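Endo-beta-1,4-glucanase (Cryptopygus antarcticus, PDB 5H4U) hydrolyses internal beta-1,4-glucosidic bonds of carboxymethylcellulose, lichenan and barley glucan, yielding mainly cellobiose, cellotriose and cellotetraose from carboxymethylcellulose. Local coordinates at residues Q78-T81 with G86-F89; A92-Q97 with A105-T110; N161-R166 with N177-S182; S171-C176 with W189-F194. All blocks are in the same frame, centred on the assembly; numbering follows the deposited sequence.

Along the chain, contact 1 comes first, then contact 2, and last the interlocked pair of contacts 3 and 4. Contacts 1 and 2 lie on the curled sheet of this glycosyl hydrolase family 45 enzyme and share strand 85-94, their centres about 15 Å apart. Contacts 3 and 4 alternate in sequence, with centres about 12 Å apart, and fold the long connection between helices 152-156 and 184-191 onto itself and onto the end of the second helix. Contacts 2 and 3, centres about 27 Å apart, fall on opposite sides of the chain's centre. Contact 1 lies between the two groups: it meets W189 and W193 of contact 4 and S182 of contact 3.

Contact 1: residues Q78-T81 with G86-F89; sequences QPFT and GYGF
F80 and Y87 face each other as a hydrogen-bonded antiparallel pair in the beta hairpin of strands 80-82 and 85-94, part of the curled sheet expected of the double-psi beta-barrel clan to which family 45 belongs. Their backbones satisfy one another twice. F80 N donates to Y87 O at 2.9 Å with a nearly straight N-H...O angle of 168°, and Y87 N returns a bond to F80 O at 2.9 Å, more bent at 150°. F80 O has a second, weak donor in W189 NE1, so this carbonyl ties the hairpin to helix 184-191 as well. Y87 O is approached by a backbone C-H too, with P79 CA lying 3.3 Å from it. The next pair, T81 with G86, is non-hydrogen-bonded. G86 and G88 instead spend their backbone polar groups on the far edge, pairing with K120, I122 and Q124 of strand 120-128, while F89 bonds to M140. Strand 85-94 is thus gripped along both edges. The F80 side chain has CG between its backbone N and carbonyl carbon (chi1 60°), which folds the ring back over the neighbouring strand. There the two aromatic planes run nearly parallel but are slid so far that they scarcely overlap; what F80 really covers is the methylene of Y87. I212 and K216 of helix 211-217 also touch the F80 ring. Y87 CB sits over its face, 3.5 Å from the centroid, in a CH-pi contact displaced toward CZ and CE2.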
loop_
_atom_site.group_PDB
_atom_site.type_symbol
_atom_site.label_atom_id
_atom_site.label_comp_id
_atom_site.label_asym_id
_atom_site.label_seq_id
_atom_site.Cartn_x
_atom_site.Cartn_y
_atom_site.Cartn_z
ATOM N N GLN A 78 -4.138 -2.239 5.417
ATOM C CA GLN A 78 -4.531 -0.849 5.529
ATOM C C GLN A 78 -3.541 -0.066 6.384
ATOM O O GLN A 78 -2.882 -0.633 7.259
ATOM C CB GLN A 78 -5.891 -0.730 6.170
ATOM C CG GLN A 78 -7.025 -1.036 5.292
ATOM C CD GLN A 78 -8.292 -0.801 6.045
ATOM O OE1 GLN A 78 -8.637 -1.538 6.954
ATOM N NE2 GLN A 78 -8.958 0.272 5.718
ATOM N N PRO A 79 -3.477 1.246 6.164
ATOM C CA PRO A 79 -2.591 2.081 6.972
ATOM C C PRO A 79 -3.137 2.244 8.375
ATOM O O PRO A 79 -4.351 2.227 8.608
ATOM C CB PRO A 79 -2.579 3.423 6.230
ATOM C CG PRO A 79 -3.866 3.461 5.479
ATOM C CD PRO A 79 -4.193 2.022 5.133
ATOM N N PHE A 80 -2.216 2.423 9.316
ATOM C CA PHE A 80 -2.578 2.573 10.710
ATOM C C PHE A 80 -1.505 3.387 11.412
ATOM O O PHE A 80 -0.615 3.959 10.780
ATOM C CB PHE A 80 -2.787 1.205 11.357
ATOM C CG PHE A 80 -1.583 0.318 11.318
ATOM C CD1 PHE A 80 -1.304 -0.445 10.195
ATOM C CD2 PHE A 80 -0.777 0.176 12.429
ATOM C CE1 PHE A 80 -0.215 -1.291 10.157
ATOM C CE2 PHE A 80 0.309 -0.678 12.407
ATOM C CZ PHE A 80 0.589 -1.412 11.268
ATOM N N THR A 81 -1.610 3.436 12.731
ATOM C CA THR A 81 -0.677 4.140 13.589
ATOM C C THR A 81 -0.277 3.262 14.759
ATOM O O THR A 81 -1.061 2.436 15.232
ATOM C CB THR A 81 -1.298 5.378 14.191
ATOM O OG1 THR A 81 -2.413 4.956 14.990
ATOM C CG2 THR A 81 -1.774 6.314 13.118
ATOM N N GLY A 86 3.156 6.592 11.785
ATOM C CA GLY A 86 2.353 5.932 10.791
ATOM C C GLY A 86 2.965 4.615 10.351
ATOM O O GLY A 86 4.179 4.401 10.425
ATOM N N TYR A 87 2.090 3.713 9.909
ATOM C CA TYR A 87 2.487 2.399 9.428
ATOM C C TYR A 87 1.606 2.028 8.252
ATOM O O TYR A 87 0.435 2.396 8.206
ATOM C CB TYR A 87 2.401 1.330 10.522
ATOM C CG TYR A 87 3.521 1.460 11.503
ATOM C CD1 TYR A 87 4.729 0.834 11.282
ATOM C CD2 TYR A 87 3.385 2.246 12.647
ATOM C CE1 TYR A 87 5.767 0.970 12.171
ATOM C CE2 TYR A 87 4.425 2.393 13.546
ATOM C CZ TYR A 87 5.612 1.748 13.299
ATOM O OH TYR A 87 6.658 1.888 14.182
ATOM N N GLY A 88 2.176 1.341 7.277
ATOM C CA GLY A 88 1.348 0.926 6.168
ATOM C C GLY A 88 2.125 0.127 5.154
ATOM O O GLY A 88 3.243 -0.333 5.397
ATOM N N PHE A 89 1.491 -0.033 4.011
ATOM C CA PHE A 89 2.056 -0.759 2.896
ATOM C C PHE A 89 2.044 0.151 1.674
ATOM O O PHE A 89 1.276 1.114 1.595
ATOM C CB PHE A 89 1.281 -2.073 2.712
ATOM C CG PHE A 89 1.259 -2.912 3.967
ATOM C CD1 PHE A 89 2.226 -3.885 4.185
ATOM C CD2 PHE A 89 0.320 -2.678 4.965
ATOM C CE1 PHE A 89 2.238 -4.629 5.351
ATOM C CE2 PHE A 89 0.326 -3.419 6.139
ATOM C CZ PHE A 89 1.280 -4.396 6.334
#

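Contact 2: residues A92-Q97 with A105-T110; sequences ASISGQ and ACYEMT
I94 and Y107 come from opposite directions, and the CD1 methyl of I94 settles beside the C-O bond of the phenol, 3.3 Å from both Y107 CZ and Y107 OH and oblique to the ring. The strands carrying them, 85-94 and 106-111, are not direct neighbours, because strand 120-128 runs between them in the sheet, so two long side chains have to span the gap. In I94 the CG1 branch stands anti to the carbonyl carbon (chi1 -63°), and chi2 of 174° sets CD1 anti to CA, extending the branch away from the strand. Y107 takes the same first setting, with CG beside its own backbone N, and projects its phenol toward the methyl. F137 meets the Y107 ring edge to face, and V125 and Q206 also touch the side chain. One residue back, C106 is tied to C209 by a disulfide. Beyond the methyl, the phenol finds a polar partner through a water hydrogen-bonded to Y107 OH (2.8 Å) and to Q97 OE1 (2.9 Å). The other end of that amide is held too, with Q97 NE2 bonded to T18 OG1. A phenylalanine in place of Y107 would probably keep the ring packing but leave the water without its hydroxyl mate, setting the link to Q97 adrift. The contact is therefore of mixed chemistry, a methyl against the C-O end of a phenol, with the phenol's oxygen joined to the 95-97 turn by solvent rather than by a direct bond.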
loop_
_atom_site.group_PDB
_atom_site.type_symbol
_atom_site.label_atom_id
_atom_site.label_comp_id
_atom_site.label_asym_id
_atom_site.label_seq_id
_atom_site.Cartn_x
_atom_site.Cartn_y
_atom_site.Cartn_z
ATOM N N ALA A 92 6.327 0.790 -4.653
ATOM C CA ALA A 92 7.494 1.640 -4.771
ATOM C C ALA A 92 8.153 1.421 -6.116
ATOM O O ALA A 92 8.028 0.368 -6.745
ATOM C CB ALA A 92 8.502 1.413 -3.642
ATOM N N SER A 93 8.859 2.455 -6.529
ATOM C CA SER A 93 9.615 2.531 -7.770
ATOM C C SER A 93 10.857 3.278 -7.313
ATOM O O SER A 93 10.855 4.509 -7.244
ATOM C CB SER A 93 8.837 3.275 -8.840
ATOM O OG SER A 93 9.458 3.160 -10.094
ATOM N N ILE A 94 11.875 2.529 -6.911
ATOM C CA ILE A 94 13.030 3.132 -6.262
ATOM C C ILE A 94 14.217 3.161 -7.215
ATOM O O ILE A 94 14.979 2.190 -7.297
ATOM C CB ILE A 94 13.397 2.383 -4.973
ATOM C CG1 ILE A 94 12.262 2.474 -3.966
ATOM C CG2 ILE A 94 14.651 3.001 -4.335
ATOM C CD1 ILE A 94 12.514 1.640 -2.727
ATOM N N SER A 95 14.366 4.268 -7.941
ATOM C CA SER A 95 15.581 4.631 -8.675
ATOM C C SER A 95 16.281 3.419 -9.287
ATOM O O SER A 95 17.380 3.037 -8.893
ATOM C CB SER A 95 16.542 5.406 -7.768
ATOM N N GLY A 96 15.605 2.796 -10.247
ATOM C CA GLY A 96 16.189 1.666 -10.948
ATOM C C GLY A 96 16.647 0.541 -10.042
ATOM O O GLY A 96 17.849 0.228 -9.990
ATOM N N GLN A 97 15.712 -0.039 -9.289
ATOM C CA GLN A 97 15.965 -1.179 -8.423
ATOM C C GLN A 97 15.001 -2.300 -8.781
ATOM O O GLN A 97 13.819 -2.048 -9.029
ATOM C CB GLN A 97 15.808 -0.823 -6.932
ATOM C CG GLN A 97 17.073 -0.315 -6.255
ATOM C CD GLN A 97 17.016 -0.390 -4.717
ATOM O OE1 GLN A 97 16.121 -1.010 -4.142
ATOM N NE2 GLN A 97 17.962 0.266 -4.059
ATOM N N ALA A 105 10.684 -5.034 1.400
ATOM C CA ALA A 105 11.582 -4.169 2.127
ATOM C C ALA A 105 10.775 -3.077 2.807
ATOM O O ALA A 105 9.714 -2.664 2.326
ATOM C CB ALA A 105 12.619 -3.558 1.196
ATOM N N CYS A 106 11.269 -2.628 3.947
ATOM C CA CYS A 106 10.630 -1.548 4.679
ATOM C C CYS A 106 11.441 -0.272 4.612
ATOM O O CYS A 106 12.678 -0.283 4.650
ATOM C CB CYS A 106 10.391 -1.903 6.143
ATOM S SG CYS A 106 9.109 -3.108 6.291
ATOM N N TYR A 107 10.723 0.824 4.553
ATOM C CA TYR A 107 11.335 2.129 4.522
ATOM C C TYR A 107 10.614 2.972 5.558
ATOM O O TYR A 107 9.395 2.851 5.717
ATOM C CB TYR A 107 11.255 2.717 3.099
ATOM C CG TYR A 107 11.871 1.792 2.056
ATOM C CD1 TYR A 107 11.180 0.694 1.580
ATOM C CD2 TYR A 107 13.160 2.008 1.568
ATOM C CE1 TYR A 107 11.739 -0.147 0.667
ATOM C CE2 TYR A 107 13.724 1.168 0.645
ATOM C CZ TYR A 107 13.004 0.091 0.194
ATOM O OH TYR A 107 13.532 -0.762 -0.751
ATOM N N GLU A 108 11.375 3.734 6.338
ATOM C CA GLU A 108 10.792 4.767 7.177
ATOM C C GLU A 108 11.088 6.127 6.560
ATOM O O GLU A 108 12.225 6.414 6.168
ATOM C CB GLU A 108 11.269 4.704 8.620
ATOM C CG GLU A 108 12.211 5.788 8.987
ATOM C CD GLU A 108 12.511 5.834 10.468
ATOM O OE1 GLU A 108 12.673 6.979 10.939
ATOM O OE2 GLU A 108 12.536 4.776 11.158
ATOM N N MET A 109 10.046 6.929 6.411
ATOM C CA MET A 109 10.116 8.199 5.718
ATOM C C MET A 109 9.665 9.320 6.641
ATOM O O MET A 109 8.749 9.146 7.461
ATOM C CB MET A 109 9.278 8.163 4.396
ATOM C CG MET A 109 7.849 7.520 4.430
ATOM S SD MET A 109 7.162 7.149 2.746
ATOM C CE MET A 109 5.484 7.645 2.857
ATOM N N THR A 110 10.350 10.451 6.525
ATOM C CA THR A 110 9.952 11.692 7.160
ATOM C C THR A 110 9.335 12.563 6.079
ATOM O O THR A 110 9.985 12.876 5.074
ATOM C CB THR A 110 11.128 12.419 7.807
ATOM O OG1 THR A 110 11.773 11.542 8.729
ATOM C CG2 THR A 110 10.619 13.639 8.574
HETATM O O HOH W 1 16.198 -1.368 -1.312
#

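Contact 3: residues N161-R166 with N177-S182; sequences NGWGQR and NQLPTS
W163 lays its indole against L179 and P180, and the contact can be followed atom by atom. CB is 3.7 Å from L179 CD1. CG, anti to the carbonyl carbon and beside the backbone N (chi1 -60°), sets the indole toward L179; it lies 3.5 Å from L179 CD1, which rides over the face of the five-membered ring in a CH-pi contact 22° off the ring normal. Where the rings fuse, L179 CG stands above the indole, 3.6 Å from W163 CD2, and L179 CD2 continues along the same face toward CE3, 3.9 Å away. On the pyrrole side NE1 looks toward Q178 O, but at 3.6 Å no hydrogen bond is made. The benzo end belongs to the proline: CZ2 lies 3.4 Å from P180 CD, and CH2, the tip, 3.9 Å from it. The W163 side chain is about 8 Å from that of D29, the inferred nucleophile. Both segments belong to the long connection between helices 152-156 and 184-191, with 3-10 geometry at 177-178. The first helix touches W163 through C152 and P180 through W156, whereas L179 O takes a bond from R184 NE at the start of the second.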
loop_
_atom_site.group_PDB
_atom_site.type_symbol
_atom_site.label_atom_id
_atom_site.label_comp_id
_atom_site.label_asym_id
_atom_site.label_seq_id
_atom_site.Cartn_x
_atom_site.Cartn_y
_atom_site.Cartn_z
ATOM N N ASN A 161 -15.062 3.531 -11.783
ATOM C CA ASN A 161 -13.903 4.400 -11.674
ATOM C C ASN A 161 -13.304 4.381 -10.272
ATOM O O ASN A 161 -12.433 5.203 -9.966
ATOM C CB ASN A 161 -14.299 5.830 -12.059
ATOM N N GLY A 162 -13.728 3.437 -9.429
ATOM C CA GLY A 162 -13.393 3.461 -8.018
ATOM C C GLY A 162 -14.253 4.429 -7.206
ATOM O O GLY A 162 -15.237 5.023 -7.671
ATOM N N TRP A 163 -13.894 4.532 -5.934
ATOM C CA TRP A 163 -14.568 5.458 -5.040
ATOM C C TRP A 163 -14.019 6.837 -5.346
ATOM O O TRP A 163 -12.809 7.070 -5.252
ATOM C CB TRP A 163 -14.346 5.090 -3.583
ATOM C CG TRP A 163 -14.855 3.726 -3.269
ATOM C CD1 TRP A 163 -16.153 3.313 -3.215
ATOM C CD2 TRP A 163 -14.059 2.600 -2.951
ATOM N NE1 TRP A 163 -16.209 1.991 -2.884
ATOM C CE2 TRP A 163 -14.934 1.527 -2.705
ATOM C CE3 TRP A 163 -12.685 2.391 -2.854
ATOM C CZ2 TRP A 163 -14.477 0.247 -2.372
ATOM C CZ3 TRP A 163 -12.225 1.124 -2.514
ATOM C CH2 TRP A 163 -13.119 0.067 -2.274
ATOM N N GLY A 164 -14.901 7.738 -5.741
ATOM C CA GLY A 164 -14.476 9.080 -6.082
ATOM C C GLY A 164 -13.735 9.090 -7.407
ATOM O O GLY A 164 -14.047 8.331 -8.330
ATOM N N GLN A 165 -12.677 9.895 -7.465
ATOM C CA GLN A 165 -11.896 10.038 -8.684
ATOM C C GLN A 165 -11.030 8.819 -8.913
ATOM O O GLN A 165 -10.445 8.270 -7.974
ATOM C CB GLN A 165 -10.984 11.252 -8.574
ATOM C CG GLN A 165 -11.691 12.516 -8.198
ATOM C CD GLN A 165 -12.352 13.205 -9.362
ATOM O OE1 GLN A 165 -12.716 12.571 -10.364
ATOM N NE2 GLN A 165 -12.499 14.533 -9.244
ATOM N N ARG A 166 -10.856 8.455 -10.180
ATOM C CA ARG A 166 -9.939 7.366 -10.458
ATOM C C ARG A 166 -8.557 7.684 -9.921
ATOM O O ARG A 166 -7.831 6.779 -9.508
ATOM C CB ARG A 166 -9.900 7.114 -11.954
ATOM C CG ARG A 166 -8.901 6.109 -12.365
ATOM C CD ARG A 166 -9.520 5.269 -13.400
ATOM N NE ARG A 166 -8.845 3.987 -13.506
ATOM C CZ ARG A 166 -9.472 2.836 -13.697
ATOM N NH1 ARG A 166 -8.761 1.724 -13.789
ATOM N NH2 ARG A 166 -10.803 2.793 -13.757
ATOM N N ASN A 177 -18.031 6.788 4.236
ATOM C CA ASN A 177 -19.179 5.891 4.377
ATOM C C ASN A 177 -19.481 5.118 3.104
ATOM O O ASN A 177 -20.128 4.068 3.185
ATOM C CB ASN A 177 -20.429 6.678 4.777
ATOM N N GLN A 178 -18.995 5.585 1.938
ATOM C CA GLN A 178 -19.228 4.890 0.679
ATOM C C GLN A 178 -18.366 3.649 0.527
ATOM O O GLN A 178 -18.649 2.808 -0.333
ATOM C CB GLN A 178 -18.998 5.820 -0.507
ATOM C CG GLN A 178 -19.854 7.039 -0.465
ATOM C CD GLN A 178 -19.470 8.086 -1.493
ATOM O OE1 GLN A 178 -18.823 7.784 -2.518
ATOM N NE2 GLN A 178 -19.914 9.336 -1.250
ATOM N N LEU A 179 -17.362 3.520 1.319
ATOM C CA LEU A 179 -16.446 2.407 1.267
ATOM C C LEU A 179 -16.960 1.240 2.085
ATOM O O LEU A 179 -17.862 1.390 2.915
ATOM C CB LEU A 179 -15.081 2.836 1.787
ATOM C CG LEU A 179 -14.246 3.301 0.605
ATOM C CD1 LEU A 179 -14.696 4.663 0.055
ATOM C CD2 LEU A 179 -12.764 3.245 0.934
ATOM N N PRO A 180 -16.471 0.040 1.808
ATOM C CA PRO A 180 -16.844 -1.101 2.635
ATOM C C PRO A 180 -16.463 -0.807 4.067
ATOM O O PRO A 180 -15.467 -0.135 4.329
ATOM C CB PRO A 180 -15.986 -2.239 2.061
ATOM C CG PRO A 180 -15.746 -1.819 0.663
ATOM C CD PRO A 180 -15.501 -0.357 0.777
ATOM N N THR A 181 -17.241 -1.346 5.002
ATOM C CA THR A 181 -16.938 -1.115 6.411
ATOM C C THR A 181 -15.522 -1.567 6.743
ATOM O O THR A 181 -14.803 -0.867 7.461
ATOM C CB THR A 181 -17.965 -1.828 7.284
ATOM O OG1 THR A 181 -18.205 -3.135 6.744
ATOM C CG2 THR A 181 -19.262 -1.054 7.288
ATOM N N SER A 182 -15.101 -2.715 6.182
ATOM C CA SER A 182 -13.791 -3.324 6.430
ATOM C C SER A 182 -12.618 -2.435 6.072
ATOM O O SER A 182 -11.499 -2.740 6.490
ATOM C CB SER A 182 -13.621 -4.606 5.611
ATOM O OG SER A 182 -14.199 -5.735 6.236
#

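Contact 4: residues S171-C176 with W189-F194; sequences SSQSEC and WRFGWF
F191 presses its ring flat against the backbone of the 171-176 turn, and this is where the packing is close. The S172-Q173 peptide lies over one face, with Q173 N 3.6 Å above the ring centre and S172 C 3.5 Å from F191 CZ. Q173 CB adds a CH-pi contact on the same face, 3.7 Å from F191 CD2. At the ring's edge sits C176 SG, 4.0 Å from F191 CE2, a cysteine sulfur-aromatic contact whose sulfur is also disulfide-bonded to C187. The opposite face belongs to R190: its CD lies over the rim, and F191 CZ stands above the middle of the guanidinium plane. The solvent side is looser. The CB bonds of S171 and S172 point away from the 189-194 segment, and Q173, with CG anti to its backbone N (chi1 -176°) and a bend at chi2 (-84°), leads its amide off to where Q173 NE2 is hydrogen-bonded to N188 OD1. There S171 N reaches E175 OE1 only weakly, at 3.3 Å. Shrinking F191 to an alanine would probably open a gap between the turn and the guanidinium of R190, leaving the S172-Q173 peptide without its aromatic cover. F191 lies at the C-terminal side of helix 184-191, and the 3-10 segment starting at Q173 belongs to the loop that precedes this helix. On the helix's sheet side, W189 packs on T81 of strand 80-82 and M121 of strand 120-128, joined by W193, so this part of the helix lies between turn and sheet.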
loop_
_atom_site.group_PDB
_atom_site.type_symbol
_atom_site.label_atom_id
_atom_site.label_comp_id
_atom_site.label_asym_id
_atom_site.label_seq_id
_atom_site.Cartn_x
_atom_site.Cartn_y
_atom_site.Cartn_z
ATOM N N SER A 171 -12.985 12.909 -1.674
ATOM C CA SER A 171 -12.551 14.243 -1.268
ATOM C C SER A 171 -12.813 14.547 0.194
ATOM O O SER A 171 -12.173 15.446 0.748
ATOM C CB SER A 171 -13.268 15.328 -2.072
ATOM O OG SER A 171 -13.007 15.226 -3.445
ATOM N N SER A 172 -13.691 13.801 0.839
ATOM C CA SER A 172 -14.164 14.177 2.148
ATOM C C SER A 172 -14.219 12.935 2.999
ATOM O O SER A 172 -14.563 11.855 2.513
ATOM C CB SER A 172 -15.551 14.792 2.057
ATOM O OG SER A 172 -15.514 15.871 1.146
ATOM N N GLN A 173 -13.917 13.114 4.273
ATOM C CA GLN A 173 -14.102 12.040 5.217
ATOM C C GLN A 173 -15.560 11.617 5.284
ATOM O O GLN A 173 -15.834 10.449 5.588
ATOM C CB GLN A 173 -13.604 12.531 6.576
ATOM C CG GLN A 173 -13.627 11.514 7.694
ATOM C CD GLN A 173 -14.984 11.428 8.356
ATOM O OE1 GLN A 173 -15.792 12.355 8.274
ATOM N NE2 GLN A 173 -15.257 10.303 8.987
ATOM N N SER A 174 -16.498 12.515 4.919
ATOM C CA SER A 174 -17.912 12.141 4.845
ATOM C C SER A 174 -18.138 11.018 3.836
ATOM O O SER A 174 -18.960 10.122 4.068
ATOM C CB SER A 174 -18.784 13.354 4.492
ATOM O OG SER A 174 -18.806 13.634 3.095
ATOM N N GLU A 175 -17.394 11.023 2.731
ATOM C CA GLU A 175 -17.533 9.958 1.751
ATOM C C GLU A 175 -16.853 8.658 2.165
ATOM O O GLU A 175 -16.996 7.654 1.443
ATOM C CB GLU A 175 -17.030 10.408 0.379
ATOM C CG GLU A 175 -17.811 11.558 -0.197
ATOM C CD GLU A 175 -17.087 12.264 -1.318
ATOM O OE1 GLU A 175 -16.231 13.110 -1.000
ATOM O OE2 GLU A 175 -17.349 11.961 -2.521
ATOM N N CYS A 176 -16.169 8.614 3.313
ATOM C CA CYS A 176 -15.667 7.322 3.776
ATOM C C CYS A 176 -16.796 6.318 4.000
ATOM O O CYS A 176 -16.557 5.115 3.896
ATOM C CB CYS A 176 -14.837 7.502 5.045
ATOM S SG CYS A 176 -13.081 7.929 4.745
ATOM N N TRP A 189 -8.009 7.092 8.349
ATOM C CA TRP A 189 -6.613 7.432 8.596
ATOM C C TRP A 189 -6.119 8.516 7.642
ATOM O O TRP A 189 -5.341 9.393 8.032
ATOM C CB TRP A 189 -5.796 6.160 8.466
ATOM C CG TRP A 189 -4.343 6.239 8.709
ATOM C CD1 TRP A 189 -3.687 5.953 9.865
ATOM C CD2 TRP A 189 -3.338 6.543 7.730
ATOM N NE1 TRP A 189 -2.334 6.090 9.672
ATOM C CE2 TRP A 189 -2.097 6.449 8.369
ATOM C CE3 TRP A 189 -3.377 6.903 6.380
ATOM C CZ2 TRP A 189 -0.904 6.704 7.708
ATOM C CZ3 TRP A 189 -2.201 7.155 5.731
ATOM C CH2 TRP A 189 -0.977 7.060 6.391
ATOM N N ARG A 190 -6.602 8.504 6.402
ATOM C CA ARG A 190 -6.144 9.483 5.429
ATOM C C ARG A 190 -6.527 10.914 5.824
ATOM O O ARG A 190 -5.801 11.868 5.502
ATOM C CB ARG A 190 -6.706 9.123 4.058
ATOM C CG ARG A 190 -6.428 10.132 2.986
ATOM C CD ARG A 190 -7.385 9.954 1.852
ATOM N NE ARG A 190 -7.396 11.125 0.992
ATOM C CZ ARG A 190 -8.196 11.276 -0.051
ATOM N NH1 ARG A 190 -9.053 10.326 -0.394
ATOM N NH2 ARG A 190 -8.140 12.390 -0.744
ATOM N N PHE A 191 -7.652 11.086 6.521
ATOM C CA PHE A 191 -8.101 12.405 6.917
ATOM C C PHE A 191 -7.748 12.768 8.345
ATOM O O PHE A 191 -7.899 13.938 8.718
ATOM C CB PHE A 191 -9.613 12.524 6.731
ATOM C CG PHE A 191 -10.042 12.374 5.325
ATOM C CD1 PHE A 191 -9.883 13.433 4.455
ATOM C CD2 PHE A 191 -10.574 11.191 4.857
ATOM C CE1 PHE A 191 -10.253 13.330 3.150
ATOM C CE2 PHE A 191 -10.948 11.083 3.538
ATOM C CZ PHE A 191 -10.786 12.158 2.684
ATOM N N GLY A 192 -7.260 11.818 9.142
ATOM C CA GLY A 192 -6.901 12.149 10.505
ATOM C C GLY A 192 -5.408 12.312 10.689
ATOM O O GLY A 192 -4.894 13.434 10.641
ATOM N N TRP A 193 -4.687 11.196 10.791
ATOM C CA TRP A 193 -3.243 11.267 10.985
ATOM C C TRP A 193 -2.552 11.802 9.741
ATOM O O TRP A 193 -1.588 12.573 9.837
ATOM C CB TRP A 193 -2.714 9.877 11.324
ATOM C CG TRP A 193 -1.230 9.768 11.621
ATOM C CD1 TRP A 193 -0.660 9.637 12.854
ATOM C CD2 TRP A 193 -0.142 9.733 10.680
ATOM N NE1 TRP A 193 0.701 9.530 12.746
ATOM C CE2 TRP A 193 1.049 9.597 11.425
ATOM C CE3 TRP A 193 -0.059 9.819 9.287
ATOM C CZ2 TRP A 193 2.307 9.545 10.830
ATOM C CZ3 TRP A 193 1.182 9.782 8.698
ATOM C CH2 TRP A 193 2.355 9.637 9.470
ATOM N N PHE A 194 -3.039 11.397 8.566
ATOM C CA PHE A 194 -2.476 11.756 7.274
ATOM C C PHE A 194 -2.929 13.130 6.801
ATOM O O PHE A 194 -2.321 13.687 5.892
ATOM C CB PHE A 194 -2.875 10.672 6.272
ATOM C CG PHE A 194 -2.146 10.716 4.960
ATOM C CD1 PHE A 194 -0.864 10.187 4.834
ATOM C CD2 PHE A 194 -2.753 11.258 3.844
ATOM C CE1 PHE A 194 -0.207 10.198 3.619
ATOM C CE2 PHE A 194 -2.087 11.281 2.635
ATOM C CZ PHE A 194 -0.807 10.738 2.525
#